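PDB 7A9X: RNA-binding protein RMD9, mitochondrial from Saccharomyces cerevisiae S288C, which binds a dodecameric RNA motif in the 3'-UTR of mitochondrial mRNAs and takes part in their processing or stability. Local coordinates for residues E285-F290 with M312-I317; F303-I308 with W344-K349; I413-S418 with L446-N451. All coordinates share one frame; numbering follows the deposited sequence.

Contact 1: E285-F290 with M312-I317; sequences ETHLSF and MPYKII. With nucleotides of chain B.
His-287 and Ile-316 mark the closest backbone approach, 8.6 Å between their CA atoms, where the loop 312-317 passes the helical segment 285-290. CG of His-287 is anti to its backbone N (chi1 -170°), and this sends the imidazole out to the loop. At its edge, in the ring plane, the OH of Tyr-314 lies 2.7 Å from ND1 of His-287. This is a nearly straight hydrogen bond (162°), and either group could donate. The two rings meet rim to rim with their planes at 81°. Ile-316 covers one face of the imidazole: CD1 sits 3.9 Å from the ring centroid in a CH-pi contact. Met-312 closes in at the edge, with CE 3.5 Å from CE1 of His-287. CD2 of Leu-288 reaches CD1 of Ile-316 at 4.1 Å. A leucine in place of His-287 would probably leave the hydroxyl of the buried Tyr-314 without this partner and lose the flat face under Ile-316. On the RNA side, OE2 of Glu-285 lies 3.3 Å from OP1 of U5 of chain B, a close approach rather than an attraction; OE1 has a weak, long ion pair with Lys-253. Ile-317 packs on an adenine base of the bound RNA. Within PPR4, NE2 of His-287 bonds to the carbonyl O of Phe-303 on helix 297-308. Thr-286 and Phe-290 pack on helices 245-257 and 261-270 of PPR3.

Contact 2: F303-I308 with W344-K349; sequences FFDKII and WEKAVK
Two successive pentatricopeptide repeats meet here through one helix of each: Phe-304, Asp-305 and Ile-308 of PPR4 face Lys-346 and Ala-347 of PPR5. Segments 303-308 and 344-349 run in nearly the same direction, at 29°, with their axes 11.1 Å apart at closest approach. The spacing is wide, and side chains bridge it. Lys-346 does most of this. Its chain is extended beyond CG and lies across the rim of the Phe-304 ring. CE2 of Phe-304 is 4.0 Å from CB of Lys-346, so the phenyl group offers its edge. The ring points at the other helix because CG is anti to the backbone N of Phe-304 (chi1 173°). One face of this ring is backed from its own helix by CG1 of Ile-308, 3.6 Å above the plane.

PPR proteins stack helical hairpins side by side into a solenoid, and this contact joins helix 297-308 of one repeat to helix 337-351 of the next. CD1 of Ile-308 comes to 3.8 Å from the carbonyl O of Lys-346, a packing contact against the helix backbone. The backbone N of Ala-347 lies at the edge of the aromatic ring, 4.3 Å from CZ of Phe-304.

At the more exposed margin the lysine chain ends near a carboxylate. NZ of Lys-346 and OD1 of Asp-305 are 3.7 Å apart, a long salt bridge. A water sits between them. It donates to OD1 of Asp-305 at 2.6 Å and accepts from NZ of Lys-346, also at 2.6 Å. The water thus bridges the two charges alongside the long direct pair. Elsewhere, Phe-304 also packs on Leu-318, and Ala-347 touches Leu-363 of helix 357-374.

Contact 3: I413-S418 with L446-N451; sequences IWHERS and LGSIDN
Arg-417 crosses Ile-449 and then reaches Asn-451. Its CB starts against CD1 of Ile-449, 3.8 Å away, and CG stays beside the same methyl. CD moves on to the backbone of Asn-451, lying 3.2 Å from its carbonyl O and also near ND2 of its side chain. NE follows at 3.6 Å from the O of Asn-451, which stands oblique to the guanidinium. With CG anti to the backbone N (chi1 -176°) the chain heads for Ile-449, and extended chi2 and chi3 carry it straight on to NE. Beyond NE the charged end turns to its own helix, where NH1 makes a salt bridge with Asp-421.

The contact joins consecutive repeats: the turn leading into helix 417-429 of PPR7 meets the loop between helices 436-445 and 454-470 of PPR8. The backbones come close, with CA atoms of His-415 and Ile-449 5.1 Å apart. Ile-449 puts CG2 against the main chain of the turn, 3.5 Å from C of Glu-416, and its side chain also reaches Ile-420. His-415 supplies the hydrogen bond. Its ND1 donates to the carbonyl O of Ser-448 at 2.6 Å, meeting a lone pair in the carbonyl plane. That oxygen lies close to the imidazole plane, while CB of Ser-448 packs 3.5 Å from ND1 of His-415.

How the contacts relate
Contacts 1 and 2 are neighbours, with centres 13 Å apart. Helix 297-308, which carries one segment of contact 2, packs against contact 1. The two interlock along the chain. CD1 of Ile-316 in contact 1 packs 3.6 Å from CD1 of Ile-307 in contact 2. Contact 3 lies further along the repeat array, in PPR7 and PPR8, its centre 43 Å from that of contact 1 and 35 Å from that of contact 2, and touches neither. Contact 1 reaches the bound RNA. The nearest atom of contact 2 is about 9 Å from the bound nucleic acid. For contact 3 the nearest atom is about 10 Å from the bound nucleic acid. Both join repeats without touching the nucleotides.

Contact 1: E285-F290 with M312-I317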
loop_
_atom_site.group_PDB
_atom_site.type_symbol
_atom_site.label_atom_id
_atom_site.label_comp_id
_atom_site.label_asym_id
_atom_site.label_seq_id
_atom_site.Cartn_x
_atom_site.Cartn_y
_atom_site.Cartn_z
ATOM N N GLU A 285 -0.191 -15.417 -10.265
ATOM C CA GLU A 285 -0.557 -15.453 -8.851
ATOM C C GLU A 285 0.115 -16.618 -8.138
ATOM O O GLU A 285 0.689 -16.449 -7.056
ATOM C CB GLU A 285 -2.075 -15.546 -8.692
ATOM C CG GLU A 285 -2.839 -14.294 -9.060
ATOM C CD GLU A 285 -4.214 -14.260 -8.425
ATOM O OE1 GLU A 285 -4.347 -13.681 -7.325
ATOM O OE2 GLU A 285 -5.157 -14.827 -9.018
ATOM N N THR A 286 0.056 -17.814 -8.729
ATOM C CA THR A 286 0.650 -18.978 -8.081
ATOM C C THR A 286 2.165 -18.848 -7.997
ATOM O O THR A 286 2.752 -19.084 -6.934
ATOM C CB THR A 286 0.254 -20.259 -8.817
ATOM O OG1 THR A 286 0.507 -20.104 -10.217
ATOM C CG2 THR A 286 -1.217 -20.555 -8.599
ATOM N N HIS A 287 2.813 -18.461 -9.100
ATOM C CA HIS A 287 4.261 -18.273 -9.088
ATOM C C HIS A 287 4.676 -17.300 -7.991
ATOM O O HIS A 287 5.567 -17.598 -7.187
ATOM C CB HIS A 287 4.737 -17.784 -10.457
ATOM C CG HIS A 287 6.226 -17.787 -10.624
ATOM N ND1 HIS A 287 6.850 -18.393 -11.693
ATOM C CD2 HIS A 287 7.212 -17.245 -9.871
ATOM C CE1 HIS A 287 8.157 -18.233 -11.585
ATOM N NE2 HIS A 287 8.403 -17.541 -10.488
ATOM N N LEU A 288 4.026 -16.134 -7.933
ATOM C CA LEU A 288 4.336 -15.171 -6.881
ATOM C C LEU A 288 4.029 -15.732 -5.498
ATOM O O LEU A 288 4.704 -15.379 -4.524
ATOM C CB LEU A 288 3.565 -13.870 -7.107
ATOM C CG LEU A 288 3.951 -13.054 -8.341
ATOM C CD1 LEU A 288 3.063 -11.827 -8.468
ATOM C CD2 LEU A 288 5.418 -12.654 -8.286
ATOM N N SER A 289 3.023 -16.603 -5.389
ATOM C CA SER A 289 2.725 -17.223 -4.103
ATOM C C SER A 289 3.883 -18.096 -3.626
ATOM O O SER A 289 4.186 -18.131 -2.427
ATOM C CB SER A 289 1.433 -18.036 -4.198
ATOM O OG SER A 289 1.063 -18.549 -2.930
ATOM N N PHE A 290 4.550 -18.800 -4.548
ATOM C CA PHE A 290 5.718 -19.586 -4.161
ATOM C C PHE A 290 6.833 -18.703 -3.620
ATOM O O PHE A 290 7.624 -19.144 -2.778
ATOM C CB PHE A 290 6.239 -20.405 -5.345
ATOM C CG PHE A 290 5.470 -21.667 -5.604
ATOM C CD1 PHE A 290 5.641 -22.780 -4.793
ATOM C CD2 PHE A 290 4.591 -21.749 -6.672
ATOM C CE1 PHE A 290 4.937 -23.948 -5.036
ATOM C CE2 PHE A 290 3.884 -22.914 -6.919
ATOM C CZ PHE A 290 4.058 -24.015 -6.101
ATOM N N MET A 312 10.640 -18.295 -17.345
ATOM C CA MET A 312 9.319 -18.873 -17.527
ATOM C C MET A 312 8.772 -18.558 -18.914
ATOM O O MET A 312 9.106 -17.524 -19.499
ATOM C CB MET A 312 8.360 -18.345 -16.464
ATOM C CG MET A 312 8.846 -18.611 -15.056
ATOM S SD MET A 312 9.389 -20.321 -14.881
ATOM C CE MET A 312 8.117 -20.965 -13.801
ATOM N N PRO A 313 7.940 -19.445 -19.469
ATOM C CA PRO A 313 7.342 -19.178 -20.784
ATOM C C PRO A 313 6.255 -18.115 -20.769
ATOM O O PRO A 313 5.751 -17.759 -21.840
ATOM C CB PRO A 313 6.768 -20.545 -21.188
ATOM C CG PRO A 313 6.508 -21.235 -19.894
ATOM C CD PRO A 313 7.608 -20.793 -18.972
ATOM N N TYR A 314 5.877 -17.598 -19.603
ATOM C CA TYR A 314 4.873 -16.552 -19.491
ATOM C C TYR A 314 5.497 -15.299 -18.894
ATOM O O TYR A 314 6.484 -15.371 -18.153
ATOM C CB TYR A 314 3.691 -17.006 -18.622
ATOM C CG TYR A 314 4.108 -17.612 -17.299
ATOM C CD1 TYR A 314 4.338 -16.813 -16.184
ATOM C CD2 TYR A 314 4.276 -18.983 -17.167
ATOM C CE1 TYR A 314 4.723 -17.365 -14.978
ATOM C CE2 TYR A 314 4.660 -19.542 -15.965
ATOM C CZ TYR A 314 4.882 -18.731 -14.876
ATOM O OH TYR A 314 5.265 -19.291 -13.681
ATOM N N LYS A 315 4.913 -14.151 -19.223
ATOM C CA LYS A 315 5.321 -12.901 -18.601
ATOM C C LYS A 315 4.963 -12.914 -17.121
ATOM O O LYS A 315 3.993 -13.549 -16.698
ATOM C CB LYS A 315 4.646 -11.710 -19.278
ATOM C CG LYS A 315 4.838 -11.645 -20.777
ATOM C CD LYS A 315 3.686 -10.896 -21.414
ATOM C CE LYS A 315 3.632 -9.449 -20.953
ATOM N NZ LYS A 315 4.578 -8.600 -21.721
ATOM N N ILE A 316 5.759 -12.206 -16.327
ATOM C CA ILE A 316 5.495 -12.109 -14.899
ATOM C C ILE A 316 6.160 -10.846 -14.374
ATOM O O ILE A 316 7.300 -10.531 -14.725
ATOM C CB ILE A 316 5.971 -13.377 -14.151
ATOM C CG1 ILE A 316 5.694 -13.246 -12.652
ATOM C CG2 ILE A 316 7.444 -13.649 -14.432
ATOM C CD1 ILE A 316 5.585 -14.575 -11.938
ATOM N N ILE A 317 5.429 -10.121 -13.551
ATOM C CA ILE A 317 5.949 -8.943 -12.873
ATOM C C ILE A 317 6.626 -9.386 -11.586
ATOM O O ILE A 317 6.218 -10.362 -10.947
ATOM C CB ILE A 317 4.824 -7.924 -12.597
ATOM C CG1 ILE A 317 3.777 -8.532 -11.658
ATOM C CG2 ILE A 317 4.175 -7.489 -13.901
ATOM C CD1 ILE A 317 2.678 -7.572 -11.251
ATOM P P U B 5 -7.531 -12.581 -11.910
ATOM O OP1 U B 5 -7.524 -13.158 -10.543
ATOM O OP2 U B 5 -8.526 -11.540 -12.266
ATOM O "O5'" U B 5 -6.078 -11.988 -12.164
ATOM C "C5'" U B 5 -4.924 -12.794 -11.989
ATOM C "C4'" U B 5 -3.681 -12.053 -12.402
ATOM O "O4'" U B 5 -3.718 -11.796 -13.832
ATOM C "C3'" U B 5 -3.515 -10.672 -11.790
ATOM O "O3'" U B 5 -3.006 -10.700 -10.470
ATOM C "C2'" U B 5 -2.610 -9.971 -12.790
ATOM O "O2'" U B 5 -1.263 -10.378 -12.626
ATOM C "C1'" U B 5 -3.133 -10.540 -14.110
ATOM N N1 U B 5 -4.157 -9.654 -14.707
ATOM C C2 U B 5 -3.684 -8.572 -15.423
ATOM O O2 U B 5 -2.493 -8.358 -15.579
ATOM N N3 U B 5 -4.654 -7.759 -15.954
ATOM C C4 U B 5 -6.020 -7.914 -15.836
ATOM O O4 U B 5 -6.764 -7.095 -16.373
ATOM C C5 U B 5 -6.433 -9.055 -15.075
ATOM C C6 U B 5 -5.509 -9.866 -14.546
#

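Contact 2: F303-I308 with W344-K349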
loop_
_atom_site.group_PDB
_atom_site.type_symbol
_atom_site.label_atom_id
_atom_site.label_comp_id
_atom_site.label_asym_id
_atom_site.label_seq_id
_atom_site.Cartn_x
_atom_site.Cartn_y
_atom_site.Cartn_z
ATOM N N PHE A 303 11.989 -19.911 -7.355
ATOM C CA PHE A 303 10.974 -19.212 -8.133
ATOM C C PHE A 303 11.320 -17.740 -8.316
ATOM O O PHE A 303 10.971 -17.147 -9.344
ATOM C CB PHE A 303 9.607 -19.362 -7.469
ATOM C CG PHE A 303 8.874 -20.607 -7.876
ATOM C CD1 PHE A 303 9.148 -21.822 -7.267
ATOM C CD2 PHE A 303 7.916 -20.562 -8.875
ATOM C CE1 PHE A 303 8.478 -22.969 -7.645
ATOM C CE2 PHE A 303 7.241 -21.705 -9.259
ATOM C CZ PHE A 303 7.521 -22.911 -8.643
ATOM N N PHE A 304 12.002 -17.140 -7.338
ATOM C CA PHE A 304 12.448 -15.759 -7.488
ATOM C C PHE A 304 13.491 -15.639 -8.593
ATOM O O PHE A 304 13.472 -14.677 -9.370
ATOM C CB PHE A 304 13.002 -15.242 -6.159
ATOM C CG PHE A 304 13.641 -13.884 -6.251
ATOM C CD1 PHE A 304 12.869 -12.735 -6.183
ATOM C CD2 PHE A 304 15.016 -13.756 -6.391
ATOM C CE1 PHE A 304 13.454 -11.485 -6.263
ATOM C CE2 PHE A 304 15.607 -12.510 -6.471
ATOM C CZ PHE A 304 14.825 -11.372 -6.406
ATOM N N ASP A 305 14.407 -16.607 -8.678
ATOM C CA ASP A 305 15.400 -16.594 -9.745
ATOM C C ASP A 305 14.763 -16.840 -11.105
ATOM O O ASP A 305 15.259 -16.340 -12.120
ATOM C CB ASP A 305 16.484 -17.640 -9.474
ATOM C CG ASP A 305 17.239 -17.379 -8.184
ATOM O OD1 ASP A 305 17.401 -16.197 -7.813
ATOM O OD2 ASP A 305 17.672 -18.359 -7.540
ATOM N N LYS A 306 13.668 -17.606 -11.147
ATOM C CA LYS A 306 12.977 -17.848 -12.407
ATOM C C LYS A 306 12.429 -16.563 -13.015
ATOM O O LYS A 306 12.299 -16.476 -14.240
ATOM C CB LYS A 306 11.855 -18.868 -12.199
ATOM C CG LYS A 306 12.364 -20.264 -11.877
ATOM C CD LYS A 306 11.236 -21.272 -11.733
ATOM C CE LYS A 306 11.791 -22.679 -11.560
ATOM N NZ LYS A 306 10.716 -23.705 -11.486
ATOM N N ILE A 307 12.116 -15.564 -12.190
ATOM C CA ILE A 307 11.739 -14.258 -12.718
ATOM C C ILE A 307 12.978 -13.461 -13.106
ATOM O O ILE A 307 13.013 -12.826 -14.167
ATOM C CB ILE A 307 10.877 -13.498 -11.694
ATOM C CG1 ILE A 307 9.626 -14.307 -11.347
ATOM C CG2 ILE A 307 10.495 -12.127 -12.230
ATOM C CD1 ILE A 307 8.690 -13.595 -10.398
ATOM N N ILE A 308 14.012 -13.488 -12.260
ATOM C CA ILE A 308 15.226 -12.721 -12.527
ATOM C C ILE A 308 15.900 -13.208 -13.804
ATOM O O ILE A 308 16.340 -12.406 -14.637
ATOM C CB ILE A 308 16.180 -12.796 -11.320
ATOM C CG1 ILE A 308 15.507 -12.238 -10.061
ATOM C CG2 ILE A 308 17.481 -12.062 -11.616
ATOM C CD1 ILE A 308 15.161 -10.763 -10.135
ATOM N N TRP A 344 17.833 -8.130 -2.380
ATOM C CA TRP A 344 17.522 -6.733 -2.661
ATOM C C TRP A 344 18.316 -6.219 -3.855
ATOM O O TRP A 344 17.792 -5.458 -4.676
ATOM C CB TRP A 344 17.799 -5.882 -1.423
ATOM C CG TRP A 344 17.611 -4.415 -1.645
ATOM C CD1 TRP A 344 16.435 -3.725 -1.625
ATOM C CD2 TRP A 344 18.638 -3.453 -1.912
ATOM N NE1 TRP A 344 16.665 -2.391 -1.864
ATOM C CE2 TRP A 344 18.009 -2.198 -2.044
ATOM C CE3 TRP A 344 20.028 -3.531 -2.052
ATOM C CZ2 TRP A 344 18.722 -1.030 -2.311
ATOM C CZ3 TRP A 344 20.735 -2.371 -2.317
ATOM C CH2 TRP A 344 20.079 -1.136 -2.443
ATOM N N GLU A 345 19.584 -6.627 -3.969
ATOM C CA GLU A 345 20.396 -6.202 -5.106
ATOM C C GLU A 345 19.823 -6.722 -6.418
ATOM O O GLU A 345 19.775 -5.992 -7.415
ATOM C CB GLU A 345 21.841 -6.674 -4.937
ATOM C CG GLU A 345 22.711 -5.767 -4.086
ATOM C CD GLU A 345 24.156 -6.228 -4.051
ATOM O OE1 GLU A 345 24.394 -7.442 -4.224
ATOM O OE2 GLU A 345 25.051 -5.377 -3.860
ATOM N N LYS A 346 19.384 -7.983 -6.438
ATOM C CA LYS A 346 18.805 -8.539 -7.655
ATOM C C LYS A 346 17.487 -7.856 -8.001
ATOM O O LYS A 346 17.187 -7.636 -9.179
ATOM C CB LYS A 346 18.611 -10.049 -7.504
ATOM C CG LYS A 346 19.911 -10.833 -7.423
ATOM C CD LYS A 346 19.655 -12.329 -7.411
ATOM C CE LYS A 346 20.960 -13.107 -7.409
ATOM N NZ LYS A 346 20.730 -14.573 -7.529
ATOM N N ALA A 347 16.690 -7.509 -6.989
ATOM C CA ALA A 347 15.428 -6.826 -7.254
ATOM C C ALA A 347 15.663 -5.424 -7.808
ATOM O O ALA A 347 14.967 -4.993 -8.734
ATOM C CB ALA A 347 14.586 -6.769 -5.982
ATOM N N VAL A 348 16.646 -4.705 -7.260
ATOM C CA VAL A 348 16.942 -3.357 -7.737
ATOM C C VAL A 348 17.423 -3.391 -9.182
ATOM O O VAL A 348 17.024 -2.556 -10.003
ATOM C CB VAL A 348 17.966 -2.676 -6.811
ATOM C CG1 VAL A 348 18.494 -1.398 -7.443
ATOM C CG2 VAL A 348 17.335 -2.374 -5.461
ATOM N N LYS A 349 18.283 -4.355 -9.521
ATOM C CA LYS A 349 18.744 -4.466 -10.901
ATOM C C LYS A 349 17.615 -4.874 -11.839
ATOM O O LYS A 349 17.569 -4.414 -12.985
ATOM C CB LYS A 349 19.901 -5.462 -10.999
ATOM C CG LYS A 349 21.235 -4.898 -10.548
ATOM C CD LYS A 349 22.369 -5.881 -10.789
ATOM C CE LYS A 349 23.715 -5.252 -10.460
ATOM N NZ LYS A 349 24.844 -6.196 -10.682
HETATM O O HOH W 1 18.838 -15.194 -5.903
#

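Contact 3: I413-S418 with L446-N451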
loop_
_atom_site.group_PDB
_atom_site.type_symbol
_atom_site.label_atom_id
_atom_site.label_comp_id
_atom_site.label_asym_id
_atom_site.label_seq_id
_atom_site.Cartn_x
_atom_site.Cartn_y
_atom_site.Cartn_z
ATOM N N ILE A 413 17.622 5.650 14.699
ATOM C CA ILE A 413 18.038 4.734 15.757
ATOM C C ILE A 413 19.485 4.992 16.159
ATOM O O ILE A 413 19.860 4.797 17.323
ATOM C CB ILE A 413 17.815 3.276 15.301
ATOM C CG1 ILE A 413 16.335 2.903 15.399
ATOM C CG2 ILE A 413 18.652 2.307 16.113
ATOM C CD1 ILE A 413 16.072 1.414 15.252
ATOM N N TRP A 414 20.315 5.452 15.220
ATOM C CA TRP A 414 21.714 5.711 15.543
ATOM C C TRP A 414 21.876 6.935 16.436
ATOM O O TRP A 414 22.838 7.006 17.210
ATOM C CB TRP A 414 22.528 5.868 14.260
ATOM C CG TRP A 414 22.811 4.564 13.591
ATOM C CD1 TRP A 414 22.603 3.319 14.111
ATOM C CD2 TRP A 414 23.345 4.366 12.276
ATOM N NE1 TRP A 414 22.979 2.357 13.204
ATOM C CE2 TRP A 414 23.438 2.974 12.069
ATOM C CE3 TRP A 414 23.755 5.228 11.256
ATOM C CZ2 TRP A 414 23.923 2.426 10.882
ATOM C CZ3 TRP A 414 24.237 4.682 10.077
ATOM C CH2 TRP A 414 24.316 3.294 9.902
ATOM N N HIS A 415 20.954 7.897 16.347
ATOM C CA HIS A 415 20.982 9.105 17.176
ATOM C C HIS A 415 22.298 9.867 17.010
ATOM O O HIS A 415 22.948 10.244 17.987
ATOM C CB HIS A 415 20.738 8.771 18.652
ATOM C CG HIS A 415 19.402 8.155 18.927
ATOM N ND1 HIS A 415 18.217 8.848 18.787
ATOM C CD2 HIS A 415 19.064 6.915 19.355
ATOM C CE1 HIS A 415 17.207 8.057 19.106
ATOM N NE2 HIS A 415 17.693 6.880 19.455
ATOM N N GLU A 416 22.695 10.095 15.760
ATOM C CA GLU A 416 23.922 10.825 15.469
ATOM C C GLU A 416 23.665 11.866 14.388
ATOM O O GLU A 416 22.885 11.636 13.460
ATOM C CB GLU A 416 25.058 9.879 15.041
ATOM C CG GLU A 416 24.831 9.141 13.732
ATOM C CD GLU A 416 26.048 8.340 13.306
ATOM O OE1 GLU A 416 26.949 8.134 14.146
ATOM O OE2 GLU A 416 26.108 7.921 12.131
ATOM N N ARG A 417 24.329 13.016 14.521
ATOM C CA ARG A 417 24.106 14.133 13.609
ATOM C C ARG A 417 24.845 13.955 12.291
ATOM O O ARG A 417 24.405 14.482 11.262
ATOM C CB ARG A 417 24.533 15.441 14.281
ATOM C CG ARG A 417 24.255 16.698 13.472
ATOM C CD ARG A 417 24.734 17.934 14.213
ATOM N NE ARG A 417 24.338 19.172 13.548
ATOM C CZ ARG A 417 25.115 19.857 12.716
ATOM N NH1 ARG A 417 26.339 19.428 12.443
ATOM N NH2 ARG A 417 24.670 20.977 12.160
ATOM N N SER A 418 25.960 13.220 12.304
ATOM C CA SER A 418 26.761 13.049 11.096
ATOM C C SER A 418 25.956 12.394 9.981
ATOM O O SER A 418 26.088 12.769 8.811
ATOM C CB SER A 418 28.002 12.214 11.408
ATOM O OG SER A 418 27.631 10.896 11.773
ATOM N N LEU A 446 15.918 15.968 13.846
ATOM C CA LEU A 446 16.507 16.714 14.950
ATOM C C LEU A 446 16.006 16.235 16.306
ATOM O O LEU A 446 16.684 16.455 17.315
ATOM C CB LEU A 446 16.225 18.206 14.777
ATOM C CG LEU A 446 16.793 18.833 13.499
ATOM C CD1 LEU A 446 16.500 20.322 13.455
ATOM C CD2 LEU A 446 18.287 18.573 13.389
ATOM N N GLY A 447 14.846 15.588 16.354
ATOM C CA GLY A 447 14.331 15.020 17.580
ATOM C C GLY A 447 15.022 13.764 18.063
ATOM O O GLY A 447 14.718 13.287 19.159
ATOM N N SER A 448 15.947 13.204 17.279
ATOM C CA SER A 448 16.686 12.014 17.672
ATOM C C SER A 448 18.123 12.296 18.083
ATOM O O SER A 448 18.830 11.358 18.468
ATOM C CB SER A 448 16.688 10.986 16.530
ATOM O OG SER A 448 15.378 10.493 16.281
ATOM N N ILE A 449 18.575 13.544 18.009
ATOM C CA ILE A 449 19.935 13.899 18.389
ATOM C C ILE A 449 19.879 15.006 19.429
ATOM O O ILE A 449 18.916 15.777 19.502
ATOM C CB ILE A 449 20.784 14.342 17.177
ATOM C CG1 ILE A 449 20.164 15.577 16.516
ATOM C CG2 ILE A 449 20.942 13.196 16.186
ATOM C CD1 ILE A 449 21.024 16.183 15.427
ATOM N N ASP A 450 20.926 15.073 20.248
ATOM C CA ASP A 450 21.071 16.161 21.201
ATOM C C ASP A 450 21.945 17.290 20.677
ATOM O O ASP A 450 21.797 18.430 21.129
ATOM C CB ASP A 450 21.650 15.637 22.520
ATOM C CG ASP A 450 20.782 14.569 23.149
ATOM O OD1 ASP A 450 19.703 14.283 22.587
ATOM O OD2 ASP A 450 21.175 14.017 24.197
ATOM N N ASN A 451 22.828 16.999 19.720
ATOM C CA ASN A 451 23.768 17.981 19.182
ATOM C C ASN A 451 23.059 18.857 18.145
ATOM O O ASN A 451 23.280 18.766 16.935
ATOM C CB ASN A 451 24.983 17.277 18.597
ATOM C CG ASN A 451 26.051 18.244 18.136
ATOM O OD1 ASN A 451 26.090 19.396 18.566
ATOM N ND2 ASN A 451 26.926 17.778 17.253
#